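Local structure of uncharacterized ATP-binding protein MJECL15 (Methanocaldococcus jannaschii, 3H92) at residues 40-45 and 52-57. The protein is of unknown function but probably binds ATP. Numbering follows the deposited sequence.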
loop_
_atom_site.group_PDB
_atom_site.type_symbol
_atom_site.label_atom_id
_atom_site.label_comp_id
_atom_site.label_asym_id
_atom_site.label_seq_id
_atom_site.Cartn_x
_atom_site.Cartn_y
_atom_site.Cartn_z
ATOM N N LEU A 40 1.298 3.727 -3.819
ATOM C CA LEU A 40 0.472 2.553 -4.077
ATOM C C LEU A 40 0.143 2.394 -5.537
ATOM O O LEU A 40 -0.038 1.277 -6.043
ATOM C CB LEU A 40 -0.826 2.630 -3.246
ATOM C CG LEU A 40 -0.582 2.420 -1.728
ATOM C CD1 LEU A 40 -1.835 2.558 -0.916
ATOM C CD2 LEU A 40 -0.012 1.063 -1.480
ATOM N N LYS A 41 0.086 3.498 -6.236
ATOM C CA LYS A 41 -0.267 3.445 -7.642
ATOM C C LYS A 41 0.780 2.722 -8.451
ATOM O O LYS A 41 0.479 2.139 -9.519
ATOM C CB LYS A 41 -0.432 4.856 -8.224
ATOM C CG LYS A 41 -1.744 5.491 -7.870
ATOM C CD LYS A 41 -1.765 6.953 -8.271
ATOM C CE LYS A 41 -1.898 7.138 -9.770
ATOM N NZ LYS A 41 -1.889 8.623 -10.069
ATOM N N LEU A 42 2.013 2.776 -7.961
ATOM C CA LEU A 42 3.101 2.065 -8.661
ATOM C C LEU A 42 2.771 0.596 -8.874
ATOM O O LEU A 42 3.296 -0.063 -9.771
ATOM C CB LEU A 42 4.398 2.144 -7.868
ATOM C CG LEU A 42 5.035 3.513 -7.785
ATOM C CD1 LEU A 42 6.384 3.390 -7.043
ATOM C CD2 LEU A 42 5.190 4.166 -9.208
ATOM N N PHE A 43 1.957 0.087 -7.978
ATOM C CA PHE A 43 1.681 -1.330 -7.930
ATOM C C PHE A 43 0.597 -1.713 -8.890
ATOM O O PHE A 43 0.358 -2.889 -9.077
ATOM C CB PHE A 43 1.316 -1.761 -6.505
ATOM C CG PHE A 43 2.480 -1.792 -5.601
ATOM C CD1 PHE A 43 3.338 -2.852 -5.613
ATOM C CD2 PHE A 43 2.748 -0.749 -4.768
ATOM C CE1 PHE A 43 4.425 -2.868 -4.795
ATOM C CE2 PHE A 43 3.863 -0.766 -3.984
ATOM C CZ PHE A 43 4.692 -1.843 -4.002
ATOM N N LYS A 44 -0.044 -0.754 -9.527
ATOM C CA LYS A 44 -1.058 -1.112 -10.530
ATOM C C LYS A 44 -0.370 -1.578 -11.783
ATOM O O LYS A 44 -0.955 -2.287 -12.603
ATOM C CB LYS A 44 -1.932 0.085 -10.895
ATOM C CG LYS A 44 -2.782 0.664 -9.802
ATOM C CD LYS A 44 -3.452 1.958 -10.271
ATOM C CE LYS A 44 -4.309 1.753 -11.536
ATOM N NZ LYS A 44 -5.429 2.748 -11.655
ATOM N N ASP A 45 0.861 -1.124 -11.983
ATOM C CA ASP A 45 1.563 -1.446 -13.186
ATOM C C ASP A 45 2.499 -2.572 -12.948
ATOM O O ASP A 45 2.825 -3.280 -13.859
ATOM C CB ASP A 45 2.393 -0.263 -13.657
ATOM C CG ASP A 45 1.555 0.869 -14.207
ATOM O OD1 ASP A 45 0.603 0.610 -14.995
ATOM O OD2 ASP A 45 1.891 2.025 -13.860
ATOM N N SER A 52 13.510 0.589 -3.160
ATOM C CA SER A 52 13.953 1.963 -3.357
ATOM C C SER A 52 13.024 2.727 -4.299
ATOM O O SER A 52 13.196 3.898 -4.512
ATOM C CB SER A 52 15.388 1.969 -3.888
ATOM O OG SER A 52 15.491 1.147 -5.042
ATOM N N LYS A 53 12.022 2.074 -4.866
ATOM C CA LYS A 53 11.038 2.805 -5.637
ATOM C C LYS A 53 10.159 3.687 -4.770
ATOM O O LYS A 53 9.494 4.578 -5.296
ATOM C CB LYS A 53 10.141 1.882 -6.471
ATOM C CG LYS A 53 10.810 1.258 -7.730
ATOM C CD LYS A 53 10.941 2.217 -8.885
ATOM C CE LYS A 53 11.627 1.562 -10.080
ATOM N NZ LYS A 53 12.040 2.591 -11.011
ATOM N N ILE A 54 10.160 3.468 -3.447
ATOM C CA ILE A 54 9.276 4.176 -2.531
ATOM C C ILE A 54 10.044 4.728 -1.361
ATOM O O ILE A 54 10.956 4.077 -0.833
ATOM C CB ILE A 54 8.148 3.227 -2.022
ATOM C CG1 ILE A 54 7.118 3.016 -3.140
ATOM C CG2 ILE A 54 7.445 3.767 -0.778
ATOM C CD1 ILE A 54 6.488 1.637 -3.104
ATOM N N LYS A 55 9.652 5.922 -0.940
ATOM C CA LYS A 55 10.247 6.535 0.206
ATOM C C LYS A 55 10.141 5.657 1.457
ATOM O O LYS A 55 9.127 4.964 1.711
ATOM C CB LYS A 55 9.650 7.928 0.426
ATOM C CG LYS A 55 10.263 9.034 -0.500
ATOM C CD LYS A 55 10.438 10.436 0.202
ATOM C CE LYS A 55 11.861 11.125 -0.109
ATOM N NZ LYS A 55 12.177 12.413 0.670
ATOM N N ARG A 56 11.235 5.640 2.204
ATOM C CA ARG A 56 11.369 4.788 3.380
ATOM C C ARG A 56 10.226 4.977 4.357
ATOM O O ARG A 56 9.586 4.021 4.760
ATOM C CB ARG A 56 12.699 5.102 4.064
ATOM C CG ARG A 56 12.898 4.536 5.451
ATOM C CD ARG A 56 13.747 5.532 6.346
ATOM N NE ARG A 56 13.265 6.928 6.281
ATOM C CZ ARG A 56 13.786 7.962 6.949
ATOM N NH1 ARG A 56 14.822 7.799 7.771
ATOM N NH2 ARG A 56 13.267 9.187 6.793
ATOM N N LYS A 57 9.963 6.215 4.744
ATOM C CA LYS A 57 8.952 6.456 5.734
ATOM C C LYS A 57 7.651 5.788 5.272
ATOM O O LYS A 57 6.919 5.201 6.067
ATOM C CB LYS A 57 8.738 7.954 5.905
ATOM C CG LYS A 57 9.491 8.625 7.056
ATOM C CD LYS A 57 8.945 10.100 7.356
ATOM C CE LYS A 57 10.088 11.076 7.875
ATOM N NZ LYS A 57 9.735 12.554 7.972
#
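Ile54 reaches from the loop ahead of helix 56-64 to Leu42 and Phe43 on helix 33-45. From CB, its side chain divides. CG2 stands anti to the backbone N and has no partner within 4.2 Å among residues 40-45. The other branch makes the contact: chi1 (-75°) sets CG1 against CD1 of Leu42 and CD1 beside the Phe43 ring. CG1 itself meets CD1 of Leu42 at 4.0 Å, and the two side chains run past each other in opposite directions. At the end of the arm, CD1 of Ile54 comes to the Phe43 ring obliquely, 3.7 Å from CE2 and 4.0 Å from CZ of Phe43, and the two side chains cross at about a right angle. Leu42 serves both neighbours: its CD1 also lies 3.8 Å from the carbonyl O of Lys53 and 4.1 Å from CB of Lys53. Beyond that CB the bend at chi2 (-77°) turns the rest of the lysine off the apolar patch. Leu49 of strand 49-50 touches Leu42, Phe43 and Ile54 alike, while Leu77 of strand 76-79 packs on Phe43 and Ile54. The carbonyl O of Phe43 accepts a hydrogen bond from NE1 of Trp85. This apolar join links helix 33-45 to the turn leading into helix 56-64, across a short strand, an arrangement consistent with the helix-turn-helix clan and with a winged-helix-like core of helices and a small antiparallel sheet.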